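Local coordinates for protein predicted metal-dependent phosphohydrolase (Magnetospirillum magnetotacticum MS-1, PDB 3KH1) that probably acts as a metal-dependent phosphohydrolase of the HD superfamily, removing the phosphate from deoxyribonucleoside 5'-monophosphates, at residues D60-I65 with E130-R135; E43-I48 with L73-V78; L10-S15 with L110-Q115. All blocks are in the same frame, centred on the assembly; numbering follows the deposited sequence. Where two conformers were deposited one is given.

From the N terminus, helix 8-19 opens the longest of the three loops, and interaction 3 closes it when the chain returns as 110-115, running into helix 113-128. Interaction 2 lies wholly within that span, joining 43-48 on helix 41-54 to 73-78, which begins on helix 65-74. Interaction 1 starts between the two halves of interaction 2, at 60-65, and closes last, at 130-135 where helix 132-151 begins; it therefore crosses both of the others. The centres of interactions 1 and 2 are about 17 Å apart. Interaction 2 is buried near the middle of the chain, interaction 1 lies at the surface, and interactions 2 and 3 also meet the second subunit.

Interaction 1. Residues D60-I65 with E130-R135; sequences DEAVQI and ETADAR
Asp133 OD2 is gripped from two sources: water 1 donates to it at 2.7 Å from the water oxygen, and Arg67, on the helix that follows the 60-65 loop, forms a salt bridge with it. The same water accepts from Gln64 NE2, tying the end of that side chain to the acid. OD1 takes the direct link, a hydrogen bond from Gln64 N to Asp133 OD1 of 2.9 Å; the N-H enters on the syn side, 21° out of the carboxylate plane. With three partners, the group is fixed in rotation as well as position.

Val63 and Asp133 run alongside each other, pointing opposite ways. In one of the two conformers of Val63, CG1 is anti to the backbone N (chi1 169°) and lies 3.4 Å from Asp133 OD1, while CG2 packs 3.8 Å from Ala132 CB. Farther out, one conformer of Asp60 places OD2 at the guanidinium edge of Arg135, a long and doubtful salt bridge of 3.9 Å to NH1. Arg135 NE is meanwhile held by Glu130 O at 3.1 Å.

Each segment leads into a helix. Thr131 OG1 caps helix 132-151 by accepting from Ala134 N, and Gln64, at the N-cap of helix 65-74, is held by an acid from the first turn of the other helix, a junction between two helices of the mainly helical HD domain.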
# COMPACT_ATOMS: atom_id res chain seq x y z
N ASP A 60 1.86 18.23 11.89
CA ASP A 60 2.69 19.04 12.78
C ASP A 60 4.14 18.92 12.33
O ASP A 60 4.53 17.90 11.75
CB ASP A 60 2.55 18.61 14.24
CG ASP A 60 1.21 18.97 14.83
OD1 ASP A 60 0.47 19.75 14.20
OD2 ASP A 60 0.92 18.50 15.96
N GLU A 61 4.93 19.97 12.60
CA GLU A 61 6.36 20.02 12.20
C GLU A 61 7.17 18.79 12.65
O GLU A 61 8.08 18.33 11.92
CB GLU A 61 7.02 21.33 12.70
N ALA A 62 6.82 18.25 13.82
CA ALA A 62 7.58 17.17 14.42
C ALA A 62 7.30 15.84 13.69
O ALA A 62 8.08 14.87 13.90
CB ALA A 62 7.28 17.03 15.98
N VAL A 63 6.30 15.75 12.80
CA VAL A 63 6.02 14.47 12.14
C VAL A 63 7.07 14.11 11.07
O VAL A 63 7.50 14.96 10.29
CB VAL A 63 4.60 14.44 11.58
CG1 VAL A 63 4.40 13.26 10.68
CG2 VAL A 63 3.60 14.40 12.74
N GLN A 64 7.51 12.83 11.05
CA GLN A 64 8.37 12.32 10.00
C GLN A 64 7.46 11.56 9.04
O GLN A 64 6.95 10.48 9.34
CB GLN A 64 9.42 11.39 10.58
CG GLN A 64 10.45 12.09 11.46
CD GLN A 64 11.67 11.23 11.66
OE1 GLN A 64 12.55 11.17 10.80
NE2 GLN A 64 11.67 10.46 12.75
N ILE A 65 7.18 12.17 7.89
CA ILE A 65 6.16 11.66 7.00
C ILE A 65 6.51 10.26 6.45
O ILE A 65 5.63 9.44 6.29
CB ILE A 65 5.88 12.67 5.86
CG1 ILE A 65 5.19 13.94 6.42
CG2 ILE A 65 5.12 12.01 4.68
CD1 ILE A 65 3.76 13.72 6.91
N GLU A 130 -0.43 8.19 20.65
CA GLU A 130 0.14 9.17 21.56
C GLU A 130 1.15 10.07 20.83
O GLU A 130 1.11 11.32 20.98
CB GLU A 130 0.77 8.48 22.77
CG GLU A 130 -0.25 7.80 23.70
CD GLU A 130 0.40 7.02 24.83
OE1 GLU A 130 1.50 7.42 25.26
OE2 GLU A 130 -0.18 6.01 25.29
N THR A 131 2.05 9.47 20.06
CA THR A 131 3.15 10.25 19.49
C THR A 131 2.66 11.12 18.32
O THR A 131 1.57 10.94 17.80
CB THR A 131 4.28 9.33 18.98
OG1 THR A 131 3.76 8.53 17.90
CG2 THR A 131 4.84 8.40 20.10
N ALA A 132 3.47 12.08 17.91
CA ALA A 132 3.12 12.94 16.78
C ALA A 132 2.87 12.11 15.54
O ALA A 132 1.88 12.32 14.84
CB ALA A 132 4.23 14.03 16.52
N ASP A 133 3.77 11.18 15.22
CA ASP A 133 3.59 10.35 14.06
C ASP A 133 2.29 9.54 14.14
O ASP A 133 1.57 9.40 13.15
CB ASP A 133 4.79 9.41 13.87
CG ASP A 133 6.05 10.12 13.36
OD1 ASP A 133 6.03 11.31 12.96
OD2 ASP A 133 7.08 9.40 13.41
N ALA A 134 2.02 8.93 15.30
CA ALA A 134 0.84 8.10 15.45
C ALA A 134 -0.44 8.92 15.33
O ALA A 134 -1.42 8.41 14.78
CB ALA A 134 0.89 7.31 16.79
N ARG A 135 -0.46 10.14 15.85
CA ARG A 135 -1.63 10.98 15.74
C ARG A 135 -1.93 11.36 14.30
O ARG A 135 -3.10 11.35 13.88
CB ARG A 135 -1.56 12.24 16.61
CG ARG A 135 -1.75 11.95 18.09
CD ARG A 135 -1.78 13.19 18.93
NE ARG A 135 -0.45 13.49 19.39
CZ ARG A 135 0.32 14.47 18.94
NH1 ARG A 135 -0.05 15.27 17.93
NH2 ARG A 135 1.53 14.61 19.49
O HOH W 1 9.27 10.57 14.38

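Interaction 2. Residues E43-I48 with L73-V78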
# COMPACT_ATOMS: atom_id res chain seq x y z
N GLU A 43 -5.27 -2.70 0.28
CA GLU A 43 -5.54 -1.52 -0.56
C GLU A 43 -5.92 -0.32 0.31
O GLU A 43 -5.60 0.80 -0.05
CB GLU A 43 -6.53 -1.80 -1.61
CG GLU A 43 -7.81 -2.08 -1.10
CD GLU A 43 -8.81 -2.80 -2.15
OE1 GLU A 43 -8.50 -3.12 -3.32
OE2 GLU A 43 -9.88 -3.03 -1.70
N HIS A 44 -6.48 -0.55 1.51
CA HIS A 44 -6.73 0.53 2.47
C HIS A 44 -5.42 1.15 2.93
O HIS A 44 -5.29 2.38 2.91
CB HIS A 44 -7.52 0.00 3.68
CG HIS A 44 -7.80 1.03 4.72
ND1 HIS A 44 -8.81 1.96 4.59
CD2 HIS A 44 -7.15 1.35 5.87
CE1 HIS A 44 -8.82 2.74 5.65
NE2 HIS A 44 -7.80 2.43 6.42
N SER A 45 -4.44 0.30 3.30
CA SER A 45 -3.16 0.81 3.75
C SER A 45 -2.44 1.53 2.58
O SER A 45 -1.78 2.54 2.83
CB SER A 45 -2.31 -0.30 4.36
OG SER A 45 -2.78 -0.60 5.66
N TRP A 46 -2.51 1.00 1.35
CA TRP A 46 -1.99 1.76 0.20
C TRP A 46 -2.57 3.17 0.20
O TRP A 46 -1.84 4.15 0.04
CB TRP A 46 -2.36 1.05 -1.13
CG TRP A 46 -2.12 1.96 -2.30
CD1 TRP A 46 -0.93 2.22 -2.87
CD2 TRP A 46 -3.10 2.74 -2.99
NE1 TRP A 46 -1.06 3.14 -3.84
CE2 TRP A 46 -2.40 3.48 -3.95
CE3 TRP A 46 -4.47 2.87 -2.88
CZ2 TRP A 46 -3.02 4.38 -4.80
CZ3 TRP A 46 -5.11 3.75 -3.77
CH2 TRP A 46 -4.38 4.50 -4.70
N HIS A 47 -3.86 3.27 0.33
CA HIS A 47 -4.53 4.53 0.16
C HIS A 47 -4.16 5.53 1.22
O HIS A 47 -3.82 6.68 0.92
CB HIS A 47 -6.04 4.29 0.18
CG HIS A 47 -6.86 5.32 -0.53
ND1 HIS A 47 -8.23 5.19 -0.65
CD2 HIS A 47 -6.54 6.48 -1.15
CE1 HIS A 47 -8.70 6.21 -1.35
NE2 HIS A 47 -7.70 7.00 -1.69
N ILE A 48 -4.11 5.09 2.47
CA ILE A 48 -3.78 6.02 3.57
C ILE A 48 -2.31 6.41 3.55
O ILE A 48 -1.96 7.52 3.88
CB ILE A 48 -4.05 5.47 5.00
CG1 ILE A 48 -5.34 4.65 5.14
CG2 ILE A 48 -4.08 6.63 6.01
CD1 ILE A 48 -6.57 5.31 4.50
N LEU A 73 1.67 1.51 6.42
CA LEU A 73 1.82 0.30 5.59
C LEU A 73 1.74 -0.95 6.47
O LEU A 73 1.25 -1.98 6.02
CB LEU A 73 3.11 0.30 4.82
CG LEU A 73 3.19 1.40 3.73
CD1 LEU A 73 4.62 1.46 3.17
CD2 LEU A 73 2.19 1.10 2.58
N ILE A 74 2.20 -0.89 7.72
CA ILE A 74 2.24 -2.10 8.55
C ILE A 74 1.12 -2.18 9.59
O ILE A 74 1.00 -3.19 10.28
CB ILE A 74 3.63 -2.33 9.20
CG1 ILE A 74 4.05 -1.23 10.17
CG2 ILE A 74 4.66 -2.47 8.10
CD1 ILE A 74 3.46 -1.33 11.60
N HIS A 75 0.32 -1.12 9.75
CA HIS A 75 -0.59 -1.00 10.88
C HIS A 75 -1.66 -2.07 10.99
O HIS A 75 -2.14 -2.30 12.08
CB HIS A 75 -1.25 0.42 10.97
CG HIS A 75 -2.50 0.56 10.14
ND1 HIS A 75 -2.49 0.72 8.76
CD2 HIS A 75 -3.81 0.49 10.51
CE1 HIS A 75 -3.75 0.76 8.32
NE2 HIS A 75 -4.56 0.65 9.37
N ASP A 76 -2.04 -2.66 9.86
CA ASP A 76 -3.03 -3.71 9.84
C ASP A 76 -2.50 -5.11 9.61
O ASP A 76 -3.27 -6.07 9.52
CB ASP A 76 -4.14 -3.42 8.81
CG ASP A 76 -5.29 -2.61 9.40
OD1 ASP A 76 -5.43 -2.57 10.65
OD2 ASP A 76 -6.07 -2.10 8.57
N ILE A 77 -1.20 -5.29 9.60
CA ILE A 77 -0.66 -6.65 9.42
C ILE A 77 -1.21 -7.65 10.43
O ILE A 77 -1.50 -8.81 10.07
CB ILE A 77 0.87 -6.63 9.34
CG1 ILE A 77 1.30 -6.06 7.94
CG2 ILE A 77 1.47 -8.03 9.65
CD1 ILE A 77 2.79 -5.74 7.82
N VAL A 78 -1.41 -7.20 11.68
CA VAL A 78 -2.00 -8.11 12.66
C VAL A 78 -3.36 -8.68 12.26
O VAL A 78 -3.74 -9.79 12.71
CB VAL A 78 -2.14 -7.47 14.07
CG1 VAL A 78 -0.72 -7.26 14.68
CG2 VAL A 78 -3.01 -6.18 14.04
O HOH W 2 -5.28 -1.17 6.23
O HOH W 3 -1.34 -2.45 7.12
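The imidazoles of His44 and His75 meet edge to edge, His44 CD2 lying 4.2 Å from His75 CE1, so neither ring stacks on the other. One face of the His44 ring carries Ile48 CD1, in one of that residue's two conformers, a turn further along the same helix and offset toward the rim, and water 2 sits at its edge in the plane. Over the centre of one face of His75 lies the CB of its chain neighbour, Asp76, 4.1 Å above the plane. Tyr126 meets His75 too, the two rings inclined at about 55°.

His75 CB points toward helix 41-54, and a chi1 of 86° places ND1 to hydrogen-bond Leu72 O. Ser45 OG approaches this ring obliquely, 3.1 Å from His75 CE1.

His75 and Asp76 form the adjacent His-Asp pair for which HD domains are named. His44 NE2 is hydrogen-bonded to Asp141, and the set of His44, His75, Asp76 and Asp141 is consistent with the H...HD...D pattern that holds metal in this superfamily. The bound calcium ion lies about 8 Å from the His44 side chain, too far to have it as a ligand.

Two waters join the segments through Ser45. Water 2 accepts from Ser45 OG at 2.6 Å and donates to Asp76 OD2. Water 3 donates to Ser45 OG at 2.8 Å and to Leu73 O, and accepts from Asp76 N at 2.8 Å, so it bridges the side chain to the backbone of the turn from Ile74 to Ile77. Leu73 O also receives Trp46 NE1 of the second subunit, bringing the dimer partner up to this buried junction.

Interaction 3. Residues L10-S15 with L110-Q115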
# COMPACT_ATOMS: atom_id res chain seq x y z
N LEU A 10 18.14 -12.57 5.46
CA LEU A 10 17.40 -12.25 4.24
C LEU A 10 16.27 -13.28 4.10
O LEU A 10 15.18 -12.92 3.67
CB LEU A 10 18.34 -12.21 3.04
CG LEU A 10 17.67 -11.82 1.72
CD1 LEU A 10 16.91 -10.48 1.78
CD2 LEU A 10 18.73 -11.83 0.61
N ALA A 11 16.51 -14.57 4.39
CA ALA A 11 15.43 -15.53 4.26
C ALA A 11 14.26 -15.21 5.20
O ALA A 11 13.10 -15.38 4.81
CB ALA A 11 15.95 -16.93 4.54
N ALA A 12 14.56 -14.75 6.41
CA ALA A 12 13.52 -14.38 7.37
C ALA A 12 12.74 -13.19 6.83
O ALA A 12 11.49 -13.19 6.81
CB ALA A 12 14.12 -14.08 8.75
N GLN A 13 13.45 -12.18 6.32
CA GLN A 13 12.79 -11.03 5.70
C GLN A 13 11.88 -11.42 4.54
O GLN A 13 10.73 -10.98 4.46
CB GLN A 13 13.84 -10.00 5.26
CG GLN A 13 14.55 -9.40 6.45
CD GLN A 13 15.83 -8.66 6.07
OE1 GLN A 13 16.54 -9.06 5.13
NE2 GLN A 13 16.12 -7.53 6.78
N MSE A 14 12.35 -12.32 3.68
CA MSE A 14 11.53 -12.75 2.54
C MSE A 14 10.33 -13.55 3.00
O MSE A 14 9.24 -13.42 2.41
CB MSE A 14 12.33 -13.58 1.54
CG MSE A 14 13.44 -12.81 0.88
SE MSE A 14 12.86 -11.15 0.04
CE MSE A 14 14.47 -10.80 -0.90
N SER A 15 10.48 -14.35 4.07
CA SER A 15 9.36 -15.12 4.59
C SER A 15 8.21 -14.19 5.05
O SER A 15 7.03 -14.48 4.80
CB SER A 15 9.80 -16.06 5.69
OG SER A 15 9.95 -15.43 6.96
N LEU A 110 8.22 -13.52 12.32
CA LEU A 110 8.88 -14.04 11.11
C LEU A 110 10.15 -13.23 10.76
O LEU A 110 11.07 -13.74 10.13
CB LEU A 110 7.93 -14.03 9.93
CG LEU A 110 6.73 -15.00 10.00
CD1 LEU A 110 5.77 -14.75 8.83
CD2 LEU A 110 7.19 -16.48 10.06
N LEU A 111 10.17 -11.96 11.12
CA LEU A 111 11.29 -11.08 10.78
C LEU A 111 12.51 -11.43 11.63
O LEU A 111 12.38 -12.05 12.69
CB LEU A 111 10.90 -9.62 11.01
CG LEU A 111 9.88 -9.06 10.01
CD1 LEU A 111 9.23 -7.80 10.59
CD2 LEU A 111 10.55 -8.84 8.65
N PRO A 112 13.70 -10.99 11.18
CA PRO A 112 14.84 -11.06 12.08
C PRO A 112 14.53 -10.33 13.40
O PRO A 112 13.73 -9.40 13.40
CB PRO A 112 15.96 -10.36 11.34
CG PRO A 112 15.48 -10.08 10.01
CD PRO A 112 14.02 -10.30 9.92
N PRO A 113 15.16 -10.73 14.51
CA PRO A 113 14.80 -10.14 15.81
C PRO A 113 14.78 -8.61 15.90
O PRO A 113 13.89 -8.08 16.57
CB PRO A 113 15.86 -10.71 16.76
CG PRO A 113 16.15 -12.04 16.16
CD PRO A 113 16.08 -11.87 14.67
N ASP A 114 15.74 -7.92 15.28
CA ASP A 114 15.78 -6.47 15.34
C ASP A 114 14.51 -5.86 14.69
O ASP A 114 13.86 -5.00 15.26
CB ASP A 114 17.07 -5.89 14.75
CG ASP A 114 17.23 -6.17 13.25
OD1 ASP A 114 16.86 -7.25 12.79
OD2 ASP A 114 17.76 -5.32 12.53
N GLN A 115 14.14 -6.37 13.54
CA GLN A 115 12.99 -5.88 12.87
C GLN A 115 11.69 -6.38 13.47
O GLN A 115 10.69 -5.65 13.48
CB GLN A 115 13.05 -6.25 11.38
CG GLN A 115 14.06 -5.45 10.57
CD GLN A 115 14.06 -5.84 9.13
OE1 GLN A 115 14.19 -7.03 8.80
NE2 GLN A 115 13.95 -4.85 8.25
O HOH W 4 11.33 -16.45 9.74
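Gln13 leaves helix 8-19 with CB carrying CG beside the backbone N (chi1 -66°), and from there its extended chain runs across the start of helix 113-128. CG is the first atom to touch: it lies 3.4 Å from Gln115 OE1 and 3.6 Å from Pro112 CD, the side chain crossing the proline ring at about a right angle. CD follows, facing the same Gln115 OE1, and NE2 ends the path by donating to Gln115 OE1 at 2.8 Å. This N-H...O bond is nearly straight, 168° at the hydrogen. The acceptor lies in the amide plane of Gln13, yet the donor stands well above the carbonyl plane of Gln115; the two amide planes are 63° apart.

The second subunit takes up the rest of both amides. Gln13 OE1 bonds Tyr58 OH and Gln13 NE2 bonds Glu57 OE1, both of that subunit, while Gln115 NE2 reaches its Leu54 O. The contact thus joins helix 8-19 to the start of helix 113-128 in the HD fold, with Pro112 at the N-cap of the latter, and it lies against the dimer partner.

Alongside Gln13, Ala12 brings its CB within 3.4 Å of Leu110 O and 4.0 Å of Pro112 CD. Ser15 turns its hydroxyl back along its own helix and OG donates to Ala12 O at 2.7 Å. Water 4 links the two segments here, donating to Leu110 O at 2.8 Å and, at a longer 3.3 Å, to Ser15 OG. Leu110 packs beyond this on Glu19, and Leu111 on Phe16, further along helix 8-19.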